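Local coordinates for protein hepatocyte growth factor-regulated tyrosine kinase substrate (PDB 1DVP) that plays an essential role in endosomal membrane invagination and multivesicular body formation, binds ubiquitin, and dampens signalling by promoting degradation of active tyrosine kinase receptors, at residues 53-67 with 99-113. Sequence-based numbering, arbitrary orientation.
Sequences SPNPHSSCYSLLVLE and HENVRQKMLELVQTW
Lys105 NZ is gripped by two carboxylates, Glu67 OE1 across the contact at 2.7 Å and Glu108 OE1 one turn on in its own helix at 2.8 Å. Both oxygens are met on their syn side, somewhat out of the carboxylate plane. The bend of the lysine chain at chi2 (62°) lays CG beside Leu63 CB while NZ meets the glutamates; Glu67 reaches over extended, its CB and CG lying on Leu109 CD2. The ammonium probably offsets the repulsion between the two glutamates. An alanine in place of Lys105 would probably leave the Glu67 and Glu108 carboxylates close together without their shared positive charge and open a gap beside Leu63 CB. Next to this network Leu63 is a knob in the hole formed by Val102, Lys105, Met106 and Leu109, with CD2 4.0 Å from Met106 SD. In return Val102 sits among Pro56, Ser59, Cys60 and Leu63. In the VHS superhelix, segments 56-67 and 100-113 run nearly parallel, their axes 11° apart, and Phe93 of helix 84-96 also packs on Val102. Ser59 OG, 3.4 Å from Val102 CG1, bonds back to Met51 O. At the N-terminal end Pro56 CB lies over a face of the His99 ring, 3.9 Å from its centroid, a CH-pi contact, and Asn101 ND2 gives a weak but straight bond to Pro56 O. At the other end Leu66 CD1 meets the edge of Trp113 at CH2, while a water joins Trp113 NE1 to Glu67 O.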
loop_
_atom_site.group_PDB
_atom_site.type_symbol
_atom_site.label_atom_id
_atom_site.label_comp_id
_atom_site.label_asym_id
_atom_site.label_seq_id
_atom_site.Cartn_x
_atom_site.Cartn_y
_atom_site.Cartn_z
ATOM N N SER A 53 28.255 16.030 24.879
ATOM C CA SER A 53 29.350 15.126 24.557
ATOM C C SER A 53 30.421 15.945 23.832
ATOM O O SER A 53 30.104 16.815 23.015
ATOM C CB SER A 53 28.888 14.016 23.633
ATOM O OG SER A 53 29.957 13.115 23.378
ATOM N N PRO A 54 31.698 15.693 24.145
ATOM C CA PRO A 54 32.795 16.422 23.503
ATOM C C PRO A 54 32.918 16.064 22.039
ATOM O O PRO A 54 33.611 16.730 21.289
ATOM C CB PRO A 54 34.018 15.978 24.286
ATOM C CG PRO A 54 33.428 15.601 25.648
ATOM C CD PRO A 54 32.169 14.907 25.295
ATOM N N ASN A 55 32.262 14.993 21.621
ATOM C CA ASN A 55 32.359 14.611 20.216
ATOM C C ASN A 55 31.292 15.375 19.445
ATOM O O ASN A 55 30.151 15.441 19.880
ATOM C CB ASN A 55 32.187 13.099 20.073
ATOM C CG ASN A 55 32.351 12.625 18.639
ATOM O OD1 ASN A 55 31.461 12.788 17.802
ATOM N ND2 ASN A 55 33.507 12.038 18.347
ATOM N N PRO A 56 31.654 15.965 18.292
ATOM C CA PRO A 56 30.701 16.733 17.477
ATOM C C PRO A 56 29.588 15.878 16.887
ATOM O O PRO A 56 28.466 16.347 16.753
ATOM C CB PRO A 56 31.585 17.348 16.396
ATOM C CG PRO A 56 32.615 16.239 16.161
ATOM C CD PRO A 56 32.947 15.815 17.587
ATOM N N HIS A 57 29.918 14.641 16.514
ATOM C CA HIS A 57 28.936 13.710 15.942
ATOM C C HIS A 57 27.955 13.199 17.014
ATOM O O HIS A 57 26.748 13.232 16.803
ATOM C CB HIS A 57 29.647 12.545 15.253
ATOM C CG HIS A 57 30.663 12.987 14.245
ATOM N ND1 HIS A 57 32.021 12.923 14.480
ATOM C CD2 HIS A 57 30.517 13.574 13.032
ATOM C CE1 HIS A 57 32.666 13.455 13.455
ATOM N NE2 HIS A 57 31.777 13.856 12.567
ATOM N N SER A 58 28.474 12.744 18.153
ATOM C CA SER A 58 27.617 12.300 19.245
ATOM C C SER A 58 26.687 13.438 19.700
ATOM O O SER A 58 25.479 13.244 19.974
ATOM C CB SER A 58 28.450 11.858 20.451
ATOM O OG SER A 58 29.220 10.709 20.162
ATOM N N SER A 59 27.258 14.632 19.809
ATOM C CA SER A 59 26.493 15.791 20.252
ATOM C C SER A 59 25.381 16.135 19.267
ATOM O O SER A 59 24.257 16.420 19.663
ATOM C CB SER A 59 27.422 16.987 20.438
ATOM O OG SER A 59 26.692 18.179 20.610
ATOM N N CYS A 60 25.678 16.090 17.980
ATOM C CA CYS A 60 24.662 16.423 17.017
ATOM C C CYS A 60 23.615 15.324 16.899
ATOM O O CYS A 60 22.449 15.616 16.648
ATOM C CB CYS A 60 25.276 16.703 15.647
ATOM S SG CYS A 60 24.138 17.652 14.623
ATOM N N TYR A 61 24.044 14.073 17.050
ATOM C CA TYR A 61 23.138 12.944 16.998
ATOM C C TYR A 61 22.118 13.033 18.145
ATOM O O TYR A 61 20.928 12.767 17.925
ATOM C CB TYR A 61 23.905 11.606 17.081
ATOM C CG TYR A 61 24.392 11.057 15.750
ATOM C CD1 TYR A 61 23.638 11.208 14.579
ATOM C CD2 TYR A 61 25.586 10.359 15.669
ATOM C CE1 TYR A 61 24.072 10.681 13.359
ATOM C CE2 TYR A 61 26.044 9.822 14.472
ATOM C CZ TYR A 61 25.294 9.985 13.312
ATOM O OH TYR A 61 25.804 9.502 12.110
ATOM N N SER A 62 22.571 13.426 19.343
ATOM C CA SER A 62 21.664 13.532 20.481
ATOM C C SER A 62 20.596 14.584 20.172
ATOM O O SER A 62 19.494 14.474 20.660
ATOM C CB SER A 62 22.404 13.858 21.810
ATOM O OG SER A 62 22.686 15.241 21.968
ATOM N N LEU A 63 20.918 15.577 19.339
ATOM C CA LEU A 63 19.938 16.587 18.944
ATOM C C LEU A 63 18.879 15.939 18.044
ATOM O O LEU A 63 17.707 16.313 18.081
ATOM C CB LEU A 63 20.611 17.763 18.208
ATOM C CG LEU A 63 21.486 18.620 19.132
ATOM C CD1 LEU A 63 22.141 19.753 18.372
ATOM C CD2 LEU A 63 20.608 19.183 20.264
ATOM N N LEU A 64 19.315 14.989 17.214
ATOM C CA LEU A 64 18.414 14.251 16.341
ATOM C C LEU A 64 17.483 13.402 17.241
ATOM O O LEU A 64 16.276 13.318 16.999
ATOM C CB LEU A 64 19.230 13.344 15.409
ATOM C CG LEU A 64 18.393 12.493 14.453
ATOM C CD1 LEU A 64 17.456 13.378 13.601
ATOM C CD2 LEU A 64 19.306 11.675 13.572
ATOM N N VAL A 65 18.037 12.778 18.284
ATOM C CA VAL A 65 17.211 11.983 19.184
ATOM C C VAL A 65 16.143 12.909 19.780
ATOM O O VAL A 65 14.964 12.566 19.863
ATOM C CB VAL A 65 18.076 11.322 20.320
ATOM C CG1 VAL A 65 17.177 10.675 21.407
ATOM C CG2 VAL A 65 18.996 10.279 19.699
ATOM N N LEU A 66 16.571 14.095 20.187
ATOM C CA LEU A 66 15.667 15.081 20.768
ATOM C C LEU A 66 14.559 15.499 19.795
ATOM O O LEU A 66 13.404 15.580 20.165
ATOM C CB LEU A 66 16.478 16.313 21.190
ATOM C CG LEU A 66 16.034 17.077 22.456
ATOM C CD1 LEU A 66 16.610 18.505 22.336
ATOM C CD2 LEU A 66 14.501 17.098 22.652
ATOM N N GLU A 67 14.909 15.763 18.548
ATOM C CA GLU A 67 13.926 16.145 17.546
ATOM C C GLU A 67 12.843 15.059 17.424
ATOM O O GLU A 67 11.648 15.349 17.310
ATOM C CB GLU A 67 14.626 16.344 16.214
ATOM C CG GLU A 67 13.714 16.639 15.001
ATOM C CD GLU A 67 14.553 16.739 13.719
ATOM O OE1 GLU A 67 15.809 16.670 13.850
ATOM O OE2 GLU A 67 13.992 16.873 12.606
ATOM N N HIS A 99 31.360 23.214 18.255
ATOM C CA HIS A 99 30.992 22.687 16.954
ATOM C C HIS A 99 29.842 23.448 16.334
ATOM O O HIS A 99 28.741 23.533 16.906
ATOM C CB HIS A 99 30.629 21.226 17.095
ATOM C CG HIS A 99 31.231 20.573 18.297
ATOM N ND1 HIS A 99 32.568 20.259 18.381
ATOM C CD2 HIS A 99 30.665 20.142 19.452
ATOM C CE1 HIS A 99 32.801 19.654 19.533
ATOM N NE2 HIS A 99 31.662 19.569 20.202
ATOM N N GLU A 100 30.114 23.987 15.148
ATOM C CA GLU A 100 29.154 24.770 14.386
ATOM C C GLU A 100 28.011 23.877 13.916
ATOM O O GLU A 100 26.862 24.298 13.903
ATOM C CB GLU A 100 29.843 25.401 13.174
ATOM C CG GLU A 100 28.960 26.272 12.289
ATOM C CD GLU A 100 28.522 27.552 12.960
ATOM O OE1 GLU A 100 27.766 28.329 12.331
ATOM O OE2 GLU A 100 28.921 27.797 14.117
ATOM N N ASN A 101 28.340 22.645 13.526
ATOM C CA ASN A 101 27.330 21.688 13.061
ATOM C C ASN A 101 26.267 21.511 14.157
ATOM O O ASN A 101 25.075 21.352 13.871
ATOM C CB ASN A 101 27.985 20.331 12.743
ATOM C CG ASN A 101 28.364 19.563 13.999
ATOM O OD1 ASN A 101 28.967 20.124 14.921
ATOM N ND2 ASN A 101 28.013 18.274 14.045
ATOM N N VAL A 102 26.720 21.549 15.407
ATOM C CA VAL A 102 25.843 21.413 16.559
ATOM C C VAL A 102 24.975 22.662 16.716
ATOM O O VAL A 102 23.770 22.568 16.988
ATOM C CB VAL A 102 26.650 21.230 17.857
ATOM C CG1 VAL A 102 25.700 21.073 19.030
ATOM C CG2 VAL A 102 27.565 20.025 17.748
ATOM N N ARG A 103 25.603 23.832 16.567
ATOM C CA ARG A 103 24.916 25.114 16.692
ATOM C C ARG A 103 23.845 25.316 15.600
ATOM O O ARG A 103 22.750 25.839 15.878
ATOM C CB ARG A 103 25.934 26.261 16.647
ATOM C CG ARG A 103 25.307 27.596 16.301
ATOM C CD ARG A 103 26.345 28.720 16.302
ATOM N NE ARG A 103 27.151 28.670 17.516
ATOM C CZ ARG A 103 28.389 28.188 17.578
ATOM N NH1 ARG A 103 28.988 27.718 16.490
ATOM N NH2 ARG A 103 29.018 28.160 18.744
ATOM N N GLN A 104 24.178 24.907 14.374
ATOM C CA GLN A 104 23.263 25.001 13.241
ATOM C C GLN A 104 22.034 24.113 13.450
ATOM O O GLN A 104 20.902 24.522 13.178
ATOM C CB GLN A 104 23.955 24.590 11.938
ATOM C CG GLN A 104 24.828 25.684 11.324
ATOM C CD GLN A 104 24.234 27.064 11.534
ATOM O OE1 GLN A 104 24.577 27.736 12.489
ATOM N NE2 GLN A 104 23.324 27.474 10.660
ATOM N N LYS A 105 22.262 22.907 13.952
ATOM C CA LYS A 105 21.162 21.980 14.164
ATOM C C LYS A 105 20.230 22.498 15.244
ATOM O O LYS A 105 19.011 22.368 15.135
ATOM C CB LYS A 105 21.697 20.582 14.526
ATOM C CG LYS A 105 20.608 19.521 14.732
ATOM C CD LYS A 105 19.770 19.274 13.470
ATOM C CE LYS A 105 18.587 18.336 13.790
ATOM N NZ LYS A 105 17.835 17.932 12.566
ATOM N N MET A 106 20.795 23.105 16.279
ATOM C CA MET A 106 19.971 23.627 17.367
ATOM C C MET A 106 19.140 24.825 16.899
ATOM O O MET A 106 17.978 24.986 17.300
ATOM C CB MET A 106 20.843 24.028 18.552
ATOM C CG MET A 106 20.082 24.370 19.829
ATOM S SD MET A 106 19.178 22.955 20.604
ATOM C CE MET A 106 17.577 23.246 19.950
ATOM N N LEU A 107 19.743 25.659 16.053
ATOM C CA LEU A 107 19.083 26.839 15.520
ATOM C C LEU A 107 17.899 26.396 14.679
ATOM O O LEU A 107 16.819 26.963 14.764
ATOM C CB LEU A 107 20.069 27.670 14.687
ATOM C CG LEU A 107 20.457 29.056 15.263
ATOM C CD1 LEU A 107 20.108 29.177 16.750
ATOM C CD2 LEU A 107 21.954 29.297 15.015
ATOM N N GLU A 108 18.113 25.376 13.862
ATOM C CA GLU A 108 17.048 24.809 13.036
ATOM C C GLU A 108 15.884 24.268 13.909
ATOM O O GLU A 108 14.724 24.544 13.626
ATOM C CB GLU A 108 17.635 23.675 12.174
ATOM C CG GLU A 108 16.625 22.750 11.460
ATOM C CD GLU A 108 17.249 21.366 11.151
ATOM O OE1 GLU A 108 16.727 20.342 11.640
ATOM O OE2 GLU A 108 18.281 21.310 10.438
ATOM N N LEU A 109 16.203 23.529 14.971
ATOM C CA LEU A 109 15.189 22.938 15.850
ATOM C C LEU A 109 14.373 24.022 16.543
ATOM O O LEU A 109 13.153 23.950 16.603
ATOM C CB LEU A 109 15.836 22.000 16.894
ATOM C CG LEU A 109 16.542 20.736 16.331
ATOM C CD1 LEU A 109 17.085 19.900 17.468
ATOM C CD2 LEU A 109 15.593 19.887 15.504
ATOM N N VAL A 110 15.060 25.035 17.060
ATOM C CA VAL A 110 14.364 26.138 17.723
ATOM C C VAL A 110 13.299 26.735 16.806
ATOM O O VAL A 110 12.202 26.968 17.230
ATOM C CB VAL A 110 15.335 27.257 18.097
ATOM C CG1 VAL A 110 14.523 28.567 18.403
ATOM C CG2 VAL A 110 16.182 26.835 19.283
ATOM N N GLN A 111 13.656 26.971 15.545
ATOM C CA GLN A 111 12.770 27.550 14.531
ATOM C C GLN A 111 11.685 26.558 14.126
ATOM O O GLN A 111 10.506 26.919 13.970
ATOM C CB GLN A 111 13.606 27.963 13.305
ATOM C CG GLN A 111 12.801 28.328 12.086
ATOM C CD GLN A 111 13.670 28.743 10.899
ATOM O OE1 GLN A 111 14.423 27.932 10.334
ATOM N NE2 GLN A 111 13.583 30.020 10.528
ATOM N N THR A 112 12.074 25.295 13.941
ATOM C CA THR A 112 11.090 24.278 13.601
ATOM C C THR A 112 10.058 24.245 14.707
ATOM O O THR A 112 8.858 24.225 14.470
ATOM C CB THR A 112 11.714 22.875 13.529
ATOM O OG1 THR A 112 12.580 22.802 12.386
ATOM C CG2 THR A 112 10.566 21.807 13.445
ATOM N N TRP A 113 10.549 24.235 15.932
ATOM C CA TRP A 113 9.649 24.174 17.060
ATOM C C TRP A 113 8.806 25.444 17.215
ATOM O O TRP A 113 7.646 25.385 17.642
ATOM C CB TRP A 113 10.458 23.867 18.320
ATOM C CG TRP A 113 11.073 22.462 18.286
ATOM C CD1 TRP A 113 10.564 21.369 17.637
ATOM C CD2 TRP A 113 12.220 22.003 19.007
ATOM N NE1 TRP A 113 11.318 20.259 17.910
ATOM C CE2 TRP A 113 12.343 20.607 18.754
ATOM C CE3 TRP A 113 13.156 22.616 19.855
ATOM C CZ2 TRP A 113 13.370 19.822 19.321
ATOM C CZ3 TRP A 113 14.189 21.820 20.424
ATOM C CH2 TRP A 113 14.278 20.445 20.150
HETATM O O HOH W 1 11.007 17.873 16.660
#